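Local coordinates for variable region-containing chitin-binding protein 3 (Branchiostoma floridae, PDB 1XT5) that probably binds chitin and may hydrolyse it, this chain being the immunoglobulin V-type domain of an amphioxus innate immune receptor, at residues 5-10 / 123-128; 39-44 / 107-112; 97-102 / 129-134. All blocks are in the same frame, centred on the assembly; numbering follows the deposited sequence.

Contact 1: 5-10 / 123-128; sequences MTVRTT and DAKSVV
D123 and V7 meet at the tight end of this contact: the backbone N of V7 gives a nearly straight bond (168°) to D123 OD2, 2.9 Å long, on the anti side of the carboxylate and 22° out of its plane. With CG opposite the backbone N (chi1 -165°), D123 swings its carboxylate across to strand 4-8. A side-chain oxygen of short aspartate, not a strand carbonyl, accepts the V7 N-H. V7 CG2 packs 3.6 Å from D123 O and M5 CG 3.9 Å from D123 CB; compact valine and flexible methionine fit this buried side, V7 also touching C26 and M5 V111. Threonine turns a methyl to the packed side, T9 CG2 lying 3.8 Å from K125 CB and 3.9 Å from V127 CG2. The segments run nearly parallel with axes 5.8 Å apart, too far for strand pairing: 4-8 and 122-132 belong to facing sheets of the V-type immunoglobulin sandwich. Toward the outside, K125, long enough to reach across, bends at its last torsion and donates a 2.8 Å hydrogen bond from NZ to V7 O. Its charge also meets aspartate, K125 NZ lying 3.5 Å from D123 OD2 in a longer salt bridge. R8, turned outward, is exposed.

Contact 2: 39-44 / 107-112; sequences ISWLKG and YWCQVA
L42 O is approached by three groups of the opposite strand: W108 N makes a 2.8 Å hydrogen bond that is almost straight (175°), Y107 CA offers a weaker C-H contact at 3.6 Å, and the edge of the W108 ring lies alongside. Its counterpart W108 O accepts from L42 N and also receives W41 CA at 3.2 Å. L42 with W108 and S40 with Q110 are the hydrogen-bonded pairs of an antiparallel ladder, and I39-V111, W41-C109 and K43-Y107 the non-hydrogen-bonded ones. These are the C and F strands of an immunoglobulin V domain, and the inward face carries its signature. C109, disulfide-bonded to C26, sets CB over the six-membered ring of W41, 3.6 Å from its centroid, while SG lies obliquely to the same ring. Tryptophan suits this place because its broad face takes the CB of the disulfide cysteine while NE1 still bonds to P92 O. Next along, K43 holds CG opposite its backbone N (chi1 -174°) and stays extended as far as chi3, which lays the chain across Y107 with CG over the ring face; Y107 OH reaches D103 O, the tyrosine corner of the family, and K43 NZ bonds to G104 O. On the other face W108 NE1 donates to G44 O at 2.9 Å: G44 O lies in the indole plane, whereas NE1 stands well above the G44 carbonyl plane. G44 adopts a backbone shape (phi 161°) that glycine tolerates readily. A water bridges S40 OG, at 2.8 Å, and Q110 NE2, at 3.2 Å. The chemistry thus divides by face: inward, aromatic rings and sulfur pack while their buried polar ends are satisfied by backbone carbonyls; the other face, partly exposed, mixes the L42 and W108 carbon surfaces with the S40 hydroxyl, the Q110 amide and a bridging water.

Contact 3: 97-102 / 129-134; sequences THVHPQ and LKVTGH
V99 and V131 are brought together by their first torsions: each holds CG1 opposite its own backbone N (chi1 168° and -180°), and in V131 this leaves CG2 as the branch directed at V99, whose CG1 meets it at 3.9 Å. The two valines pass alongside one another, pointing opposite ways. The contact lies at one end of the immunoglobulin V-type sandwich, where the loop between strands E (94-96) and F (105-112) folds against the end of the G strand (122-132) and the turn that follows it. V131 CG2 is the hub. Besides V99 it touches two backbone carbonyls, H100 O and P101 O, each at 3.9 Å, and the methyl thus lies against the loop backbone. Valine suits both positions, its side chain being short, stiff and wholly apolar, with no polar end to satisfy. L129 adds a more distant touch, its CD2 4.4 Å from V99 CG1, and V99 and L129 both continue the hydrophobic layer onto V16 and V22. Toward the surface the character changes. P101, which opens a short 3-10 turn, lies beside H134 and puts CB over one face of the imidazole, 3.8 Å from the ring centroid and 14° off its normal. This is a CH-pi contact to which a rigid proline ring is well fitted, as it presents its hydrogens at a fixed angle. The histidine is carried there by a turn after the strand, in which G133 takes a positive phi and H134 N bonds to V131 O at 2.9 Å. On the loop side, H100 N is held by D103 OD2, while H100 ND1 donates a short but bent bond to H98 O at 2.7 Å, the carbonyl lying slightly out of the imidazole plane.

Overall arrangement
From the N terminus, strand 4-8 comes first, and contact 1 closes the longest loop when 123-128 lies against it near the end of the chain, joining outermost strand 4-8 of one sheet to strand 122-132, second from the end of the other. Contact 2 closes a smaller loop nested wholly inside that one, pairing 39-44 with 107-112 at the centre of the six-stranded sheet. Contact 3 begins at 97-102, within the loop of contact 2, and ends at 129-134, beyond both others, so along the chain it crosses each. Strand 122-132 serves contacts 1 and 3 in succession, and pairs with strand 105-112 of contact 2 through V127 N to Y107 O and C109 N to K125 O.

Contact 1: 5-10 / 123-128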
loop_
_atom_site.group_PDB
_atom_site.type_symbol
_atom_site.label_atom_id
_atom_site.label_comp_id
_atom_site.label_asym_id
_atom_site.label_seq_id
_atom_site.Cartn_x
_atom_site.Cartn_y
_atom_site.Cartn_z
ATOM N N MET A 5 7.191 -12.258 5.968
ATOM C CA MET A 5 6.473 -11.430 5.006
ATOM C C MET A 5 7.183 -11.285 3.699
ATOM O O MET A 5 8.377 -10.995 3.674
ATOM C CB MET A 5 6.287 -10.044 5.626
ATOM C CG MET A 5 5.374 -9.136 4.784
ATOM S SD MET A 5 3.665 -9.619 4.790
ATOM C CE MET A 5 3.208 -9.122 6.464
ATOM N N THR A 6 6.472 -11.389 2.575
ATOM C CA THR A 6 7.069 -11.074 1.282
ATOM C C THR A 6 6.065 -10.280 0.459
ATOM O O THR A 6 4.963 -10.801 0.165
ATOM C CB THR A 6 7.490 -12.324 0.513
ATOM O OG1 THR A 6 8.478 -13.045 1.247
ATOM C CG2 THR A 6 8.112 -11.947 -0.847
ATOM N N VAL A 7 6.430 -9.082 0.084
ATOM C CA VAL A 7 5.643 -8.238 -0.821
ATOM C C VAL A 7 6.153 -8.448 -2.224
ATOM O O VAL A 7 7.331 -8.630 -2.464
ATOM C CB VAL A 7 5.764 -6.758 -0.366
ATOM C CG1 VAL A 7 5.285 -5.776 -1.443
ATOM C CG2 VAL A 7 5.006 -6.521 0.923
ATOM N N ARG A 8 5.220 -8.435 -3.191
ATOM C CA ARG A 8 5.546 -8.448 -4.608
ATOM C C ARG A 8 4.777 -7.371 -5.328
ATOM O O ARG A 8 3.684 -6.965 -4.935
ATOM C CB ARG A 8 5.300 -9.838 -5.201
ATOM C CG ARG A 8 6.251 -10.898 -4.676
ATOM C CD ARG A 8 6.003 -12.267 -5.346
ATOM N NE ARG A 8 7.028 -13.213 -4.900
ATOM C CZ ARG A 8 7.327 -14.022 -3.953
ATOM N NH1 ARG A 8 6.633 -14.408 -2.866
ATOM N NH2 ARG A 8 8.536 -14.635 -4.068
ATOM N N THR A 9 5.338 -6.926 -6.456
ATOM C CA THR A 9 4.773 -5.898 -7.291
ATOM C C THR A 9 4.931 -6.297 -8.759
ATOM O O THR A 9 6.035 -6.499 -9.222
ATOM C CB THR A 9 5.504 -4.582 -7.146
ATOM O OG1 THR A 9 6.931 -4.772 -7.216
ATOM C CG2 THR A 9 5.246 -3.900 -5.802
ATOM N N THR A 10 3.821 -6.405 -9.471
ATOM C CA THR A 10 3.881 -6.752 -10.874
ATOM C C THR A 10 4.529 -5.646 -11.716
ATOM O O THR A 10 5.092 -5.939 -12.769
ATOM C CB THR A 10 2.502 -7.045 -11.487
ATOM O OG1 THR A 10 1.640 -5.925 -11.297
ATOM C CG2 THR A 10 1.893 -8.288 -10.876
ATOM N N ASP A 123 7.690 -6.269 4.987
ATOM C CA ASP A 123 8.369 -6.096 3.709
ATOM C C ASP A 123 7.765 -4.892 3.023
ATOM O O ASP A 123 6.655 -4.459 3.370
ATOM C CB ASP A 123 8.311 -7.364 2.844
ATOM C CG ASP A 123 9.279 -7.378 1.686
ATOM O OD1 ASP A 123 10.279 -6.599 1.717
ATOM O OD2 ASP A 123 9.069 -8.162 0.748
ATOM N N ALA A 124 8.454 -4.363 2.035
ATOM C CA ALA A 124 7.960 -3.225 1.263
ATOM C C ALA A 124 8.652 -3.211 -0.082
ATOM O O ALA A 124 9.839 -3.520 -0.174
ATOM C CB ALA A 124 8.246 -1.900 1.997
ATOM N N LYS A 125 7.912 -2.797 -1.112
ATOM C CA LYS A 125 8.449 -2.558 -2.438
ATOM C C LYS A 125 7.823 -1.287 -2.974
ATOM O O LYS A 125 6.705 -0.926 -2.580
ATOM C CB LYS A 125 8.190 -3.706 -3.404
ATOM C CG LYS A 125 8.989 -4.945 -3.086
ATOM C CD LYS A 125 8.731 -6.088 -4.023
ATOM C CE LYS A 125 9.781 -7.193 -3.969
ATOM N NZ LYS A 125 9.960 -7.721 -2.613
ATOM N N SER A 126 8.520 -0.631 -3.908
ATOM C CA SER A 126 8.029 0.637 -4.438
ATOM C C SER A 126 7.579 0.516 -5.883
ATOM O O SER A 126 8.099 -0.252 -6.688
ATOM C CB SER A 126 9.060 1.755 -4.301
ATOM O OG SER A 126 10.073 1.698 -5.292
ATOM N N VAL A 127 6.601 1.375 -6.200
ATOM C CA VAL A 127 6.067 1.548 -7.540
ATOM C C VAL A 127 6.173 3.054 -7.862
ATOM O O VAL A 127 5.660 3.866 -7.109
ATOM C CB VAL A 127 4.600 1.102 -7.626
ATOM C CG1 VAL A 127 4.117 1.179 -9.056
ATOM C CG2 VAL A 127 4.432 -0.322 -7.100
ATOM N N VAL A 128 6.864 3.365 -8.937
ATOM C CA VAL A 128 6.920 4.747 -9.385
ATOM C C VAL A 128 5.684 5.126 -10.127
ATOM O O VAL A 128 5.193 4.342 -10.973
ATOM C CB VAL A 128 8.193 4.918 -10.294
ATOM C CG1 VAL A 128 8.155 6.233 -11.048
ATOM C CG2 VAL A 128 9.434 4.851 -9.457
#

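Contact 2: 39-44 / 107-112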
loop_
_atom_site.group_PDB
_atom_site.type_symbol
_atom_site.label_atom_id
_atom_site.label_comp_id
_atom_site.label_asym_id
_atom_site.label_seq_id
_atom_site.Cartn_x
_atom_site.Cartn_y
_atom_site.Cartn_z
ATOM N N ILE A 39 -1.421 -2.762 6.299
ATOM C CA ILE A 39 -0.982 -2.269 4.998
ATOM C C ILE A 39 -0.774 -0.793 5.086
ATOM O O ILE A 39 -1.662 -0.060 5.565
ATOM C CB ILE A 39 -2.094 -2.550 3.926
ATOM C CG1 ILE A 39 -2.252 -4.033 3.633
ATOM C CG2 ILE A 39 -1.894 -1.743 2.655
ATOM C CD1 ILE A 39 -2.508 -5.046 4.703
ATOM N N SER A 40 0.364 -0.307 4.602
ATOM C CA SER A 40 0.635 1.104 4.477
ATOM C C SER A 40 1.122 1.407 3.063
ATOM O O SER A 40 1.970 0.697 2.538
ATOM C CB SER A 40 1.734 1.536 5.452
ATOM O OG SER A 40 1.418 1.230 6.783
ATOM N N TRP A 41 0.569 2.441 2.459
ATOM C CA TRP A 41 1.139 3.037 1.240
ATOM C C TRP A 41 1.735 4.354 1.670
ATOM O O TRP A 41 1.083 5.187 2.321
ATOM C CB TRP A 41 0.079 3.221 0.178
ATOM C CG TRP A 41 -0.277 2.002 -0.588
ATOM C CD1 TRP A 41 -1.280 1.105 -0.352
ATOM C CD2 TRP A 41 0.430 1.514 -1.769
ATOM N NE1 TRP A 41 -1.249 0.106 -1.291
ATOM C CE2 TRP A 41 -0.245 0.346 -2.173
ATOM C CE3 TRP A 41 1.521 1.994 -2.505
ATOM C CZ2 TRP A 41 0.160 -0.361 -3.317
ATOM C CZ3 TRP A 41 1.914 1.293 -3.622
ATOM C CH2 TRP A 41 1.233 0.133 -4.038
ATOM N N LEU A 42 3.012 4.544 1.321
ATOM C CA LEU A 42 3.850 5.606 1.806
ATOM C C LEU A 42 4.535 6.253 0.601
ATOM O O LEU A 42 5.187 5.521 -0.155
ATOM C CB LEU A 42 4.888 5.050 2.772
ATOM C CG LEU A 42 4.332 4.297 3.983
ATOM C CD1 LEU A 42 5.406 3.477 4.680
ATOM C CD2 LEU A 42 3.620 5.208 4.942
ATOM N N LYS A 43 4.440 7.561 0.434
ATOM C CA LYS A 43 5.047 8.214 -0.739
ATOM C C LYS A 43 6.321 8.894 -0.332
ATOM O O LYS A 43 6.329 9.744 0.562
ATOM C CB LYS A 43 4.089 9.255 -1.333
ATOM C CG LYS A 43 4.634 9.847 -2.637
ATOM C CD LYS A 43 3.714 10.981 -3.093
ATOM C CE LYS A 43 4.123 11.480 -4.437
ATOM N NZ LYS A 43 5.353 12.239 -4.430
ATOM N N GLY A 44 7.436 8.525 -0.952
ATOM C CA GLY A 44 8.710 9.167 -0.681
ATOM C C GLY A 44 9.862 8.284 -1.141
ATOM O O GLY A 44 9.699 7.235 -1.736
ATOM N N TYR A 107 5.919 5.308 -4.557
ATOM C CA TYR A 107 4.917 4.828 -3.647
ATOM C C TYR A 107 5.320 3.456 -3.138
ATOM O O TYR A 107 5.462 2.505 -3.902
ATOM C CB TYR A 107 3.553 4.755 -4.356
ATOM C CG TYR A 107 2.974 6.095 -4.673
ATOM C CD1 TYR A 107 3.393 6.849 -5.741
ATOM C CD2 TYR A 107 1.981 6.662 -3.866
ATOM C CE1 TYR A 107 2.883 8.095 -6.014
ATOM C CE2 TYR A 107 1.429 7.895 -4.109
ATOM C CZ TYR A 107 1.888 8.620 -5.224
ATOM O OH TYR A 107 1.345 9.843 -5.463
ATOM N N TRP A 108 5.488 3.343 -1.831
ATOM C CA TRP A 108 5.872 2.100 -1.186
ATOM C C TRP A 108 4.631 1.381 -0.692
ATOM O O TRP A 108 3.854 1.935 0.076
ATOM C CB TRP A 108 6.786 2.405 0.018
ATOM C CG TRP A 108 8.093 2.961 -0.429
ATOM C CD1 TRP A 108 8.381 4.287 -0.681
ATOM C CD2 TRP A 108 9.275 2.222 -0.719
ATOM N NE1 TRP A 108 9.668 4.408 -1.114
ATOM C CE2 TRP A 108 10.245 3.177 -1.149
ATOM C CE3 TRP A 108 9.625 0.910 -0.691
ATOM C CZ2 TRP A 108 11.522 2.789 -1.515
ATOM C CZ3 TRP A 108 10.887 0.522 -1.050
ATOM C CH2 TRP A 108 11.841 1.468 -1.464
ATOM N N CYS A 109 4.505 0.111 -1.123
ATOM C CA CYS A 109 3.527 -0.818 -0.572
ATOM C C CYS A 109 4.255 -1.586 0.538
ATOM O O CYS A 109 5.150 -2.364 0.256
ATOM C CB CYS A 109 3.051 -1.754 -1.660
ATOM S SG CYS A 109 1.797 -2.888 -0.998
ATOM N N GLN A 110 3.876 -1.311 1.765
ATOM C CA GLN A 110 4.461 -1.918 2.946
ATOM C C GLN A 110 3.387 -2.780 3.602
ATOM O O GLN A 110 2.275 -2.319 3.852
ATOM C CB GLN A 110 4.952 -0.849 3.907
ATOM C CG GLN A 110 5.541 -1.431 5.183
ATOM C CD GLN A 110 6.028 -0.320 6.053
ATOM O OE1 GLN A 110 7.094 0.228 5.843
ATOM N NE2 GLN A 110 5.207 0.101 6.980
ATOM N N VAL A 111 3.735 -4.019 3.930
ATOM C CA VAL A 111 2.832 -4.912 4.628
ATOM C C VAL A 111 3.611 -5.461 5.834
ATOM O O VAL A 111 4.761 -5.913 5.692
ATOM C CB VAL A 111 2.287 -6.026 3.735
ATOM C CG1 VAL A 111 1.216 -6.837 4.479
ATOM C CG2 VAL A 111 1.719 -5.492 2.437
ATOM N N ALA A 112 3.007 -5.401 7.017
ATOM C CA ALA A 112 3.731 -5.744 8.228
ATOM C C ALA A 112 2.802 -6.442 9.213
ATOM O O ALA A 112 1.610 -6.136 9.286
ATOM C CB ALA A 112 4.276 -4.489 8.919
HETATM O O HOH W 1 2.392 -1.292 7.336
#

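Contact 3: 97-102 / 129-134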
loop_
_atom_site.group_PDB
_atom_site.type_symbol
_atom_site.label_atom_id
_atom_site.label_comp_id
_atom_site.label_asym_id
_atom_site.label_seq_id
_atom_site.Cartn_x
_atom_site.Cartn_y
_atom_site.Cartn_z
ATOM N N THR A 97 -7.298 8.471 -7.477
ATOM C CA THR A 97 -8.128 9.219 -8.456
ATOM C C THR A 97 -7.649 10.672 -8.521
ATOM O O THR A 97 -6.911 11.157 -7.656
ATOM C CB THR A 97 -9.603 9.206 -8.072
ATOM O OG1 THR A 97 -9.742 9.842 -6.811
ATOM C CG2 THR A 97 -10.099 7.814 -7.934
ATOM N N HIS A 98 -8.136 11.357 -9.568
ATOM C CA HIS A 98 -7.885 12.804 -9.732
ATOM C C HIS A 98 -6.389 13.119 -9.558
ATOM O O HIS A 98 -6.012 13.987 -8.769
ATOM C CB HIS A 98 -8.697 13.642 -8.772
ATOM C CG HIS A 98 -10.124 13.445 -8.947
ATOM N ND1 HIS A 98 -10.846 14.065 -9.929
ATOM C CD2 HIS A 98 -10.978 12.698 -8.199
ATOM C CE1 HIS A 98 -12.097 13.658 -9.801
ATOM N NE2 HIS A 98 -12.246 12.852 -8.766
ATOM N N VAL A 99 -5.539 12.372 -10.281
ATOM C CA VAL A 99 -4.114 12.484 -10.066
ATOM C C VAL A 99 -3.610 13.890 -10.319
ATOM O O VAL A 99 -3.877 14.513 -11.344
ATOM C CB VAL A 99 -3.371 11.429 -10.925
ATOM C CG1 VAL A 99 -1.909 11.691 -10.950
ATOM C CG2 VAL A 99 -3.674 10.030 -10.422
ATOM N N HIS A 100 -2.868 14.415 -9.349
ATOM C CA HIS A 100 -2.319 15.776 -9.449
ATOM C C HIS A 100 -0.922 15.756 -10.042
ATOM O O HIS A 100 -0.230 14.763 -9.966
ATOM C CB HIS A 100 -2.221 16.400 -8.059
ATOM C CG HIS A 100 -3.525 16.733 -7.417
ATOM N ND1 HIS A 100 -4.619 15.885 -7.409
ATOM C CD2 HIS A 100 -3.917 17.850 -6.765
ATOM C CE1 HIS A 100 -5.610 16.517 -6.757
ATOM N NE2 HIS A 100 -5.209 17.730 -6.333
ATOM N N PRO A 101 -0.519 16.849 -10.625
ATOM C CA PRO A 101 0.884 16.904 -11.154
ATOM C C PRO A 101 1.933 16.409 -10.159
ATOM O O PRO A 101 2.835 15.568 -10.447
ATOM C CB PRO A 101 1.047 18.359 -11.529
ATOM C CG PRO A 101 -0.317 18.855 -11.851
ATOM C CD PRO A 101 -1.233 18.098 -10.884
ATOM N N GLN A 102 1.808 16.833 -8.902
ATOM C CA GLN A 102 2.825 16.463 -7.916
ATOM C C GLN A 102 2.561 15.114 -7.287
ATOM O O GLN A 102 3.351 14.771 -6.383
ATOM C CB GLN A 102 2.859 17.523 -6.833
ATOM C CG GLN A 102 3.300 18.855 -7.418
ATOM C CD GLN A 102 4.360 18.848 -8.493
ATOM O OE1 GLN A 102 4.213 19.139 -9.697
ATOM N NE2 GLN A 102 5.553 18.491 -8.054
ATOM N N LEU A 129 5.181 6.299 -9.855
ATOM C CA LEU A 129 4.085 6.899 -10.603
ATOM C C LEU A 129 4.667 8.060 -11.461
ATOM O O LEU A 129 5.198 9.000 -10.905
ATOM C CB LEU A 129 3.033 7.450 -9.683
ATOM C CG LEU A 129 1.851 8.161 -10.392
ATOM C CD1 LEU A 129 1.180 7.240 -11.387
ATOM C CD2 LEU A 129 0.917 8.711 -9.320
ATOM N N LYS A 130 4.535 7.897 -12.755
ATOM C CA LYS A 130 4.843 8.938 -13.728
ATOM C C LYS A 130 3.572 9.632 -14.116
ATOM O O LYS A 130 2.553 8.986 -14.456
ATOM C CB LYS A 130 5.515 8.367 -14.977
ATOM C CG LYS A 130 6.869 7.784 -14.779
ATOM C CD LYS A 130 7.342 7.095 -16.065
ATOM C CE LYS A 130 8.770 6.770 -16.127
ATOM N NZ LYS A 130 9.190 6.031 -17.357
ATOM N N VAL A 131 3.558 10.957 -14.020
ATOM C CA VAL A 131 2.426 11.769 -14.425
ATOM C C VAL A 131 2.780 12.379 -15.765
ATOM O O VAL A 131 3.681 13.188 -15.845
ATOM C CB VAL A 131 2.027 12.799 -13.360
ATOM C CG1 VAL A 131 0.833 13.619 -13.821
ATOM C CG2 VAL A 131 1.774 12.123 -12.022
ATOM N N THR A 132 2.076 11.979 -16.821
ATOM C CA THR A 132 2.386 12.420 -18.172
ATOM C C THR A 132 2.393 13.917 -18.267
ATOM O O THR A 132 1.433 14.550 -17.826
ATOM C CB THR A 132 1.343 11.847 -19.150
ATOM O OG1 THR A 132 1.275 10.416 -18.896
ATOM C CG2 THR A 132 1.665 12.098 -20.607
ATOM N N GLY A 133 3.453 14.463 -18.844
ATOM C CA GLY A 133 3.562 15.878 -19.002
ATOM C C GLY A 133 4.005 16.621 -17.792
ATOM O O GLY A 133 4.083 17.860 -17.850
ATOM N N HIS A 134 4.315 15.907 -16.711
ATOM C CA HIS A 134 4.779 16.545 -15.466
ATOM C C HIS A 134 6.039 15.876 -14.964
ATOM O O HIS A 134 6.985 16.561 -14.630
ATOM C CB HIS A 134 3.651 16.553 -14.417
ATOM C CG HIS A 134 2.565 17.442 -14.839
ATOM N ND1 HIS A 134 1.390 17.160 -15.409
ATOM C CD2 HIS A 134 2.731 18.812 -14.807
ATOM C CE1 HIS A 134 0.786 18.332 -15.725
ATOM N NE2 HIS A 134 1.602 19.346 -15.352
#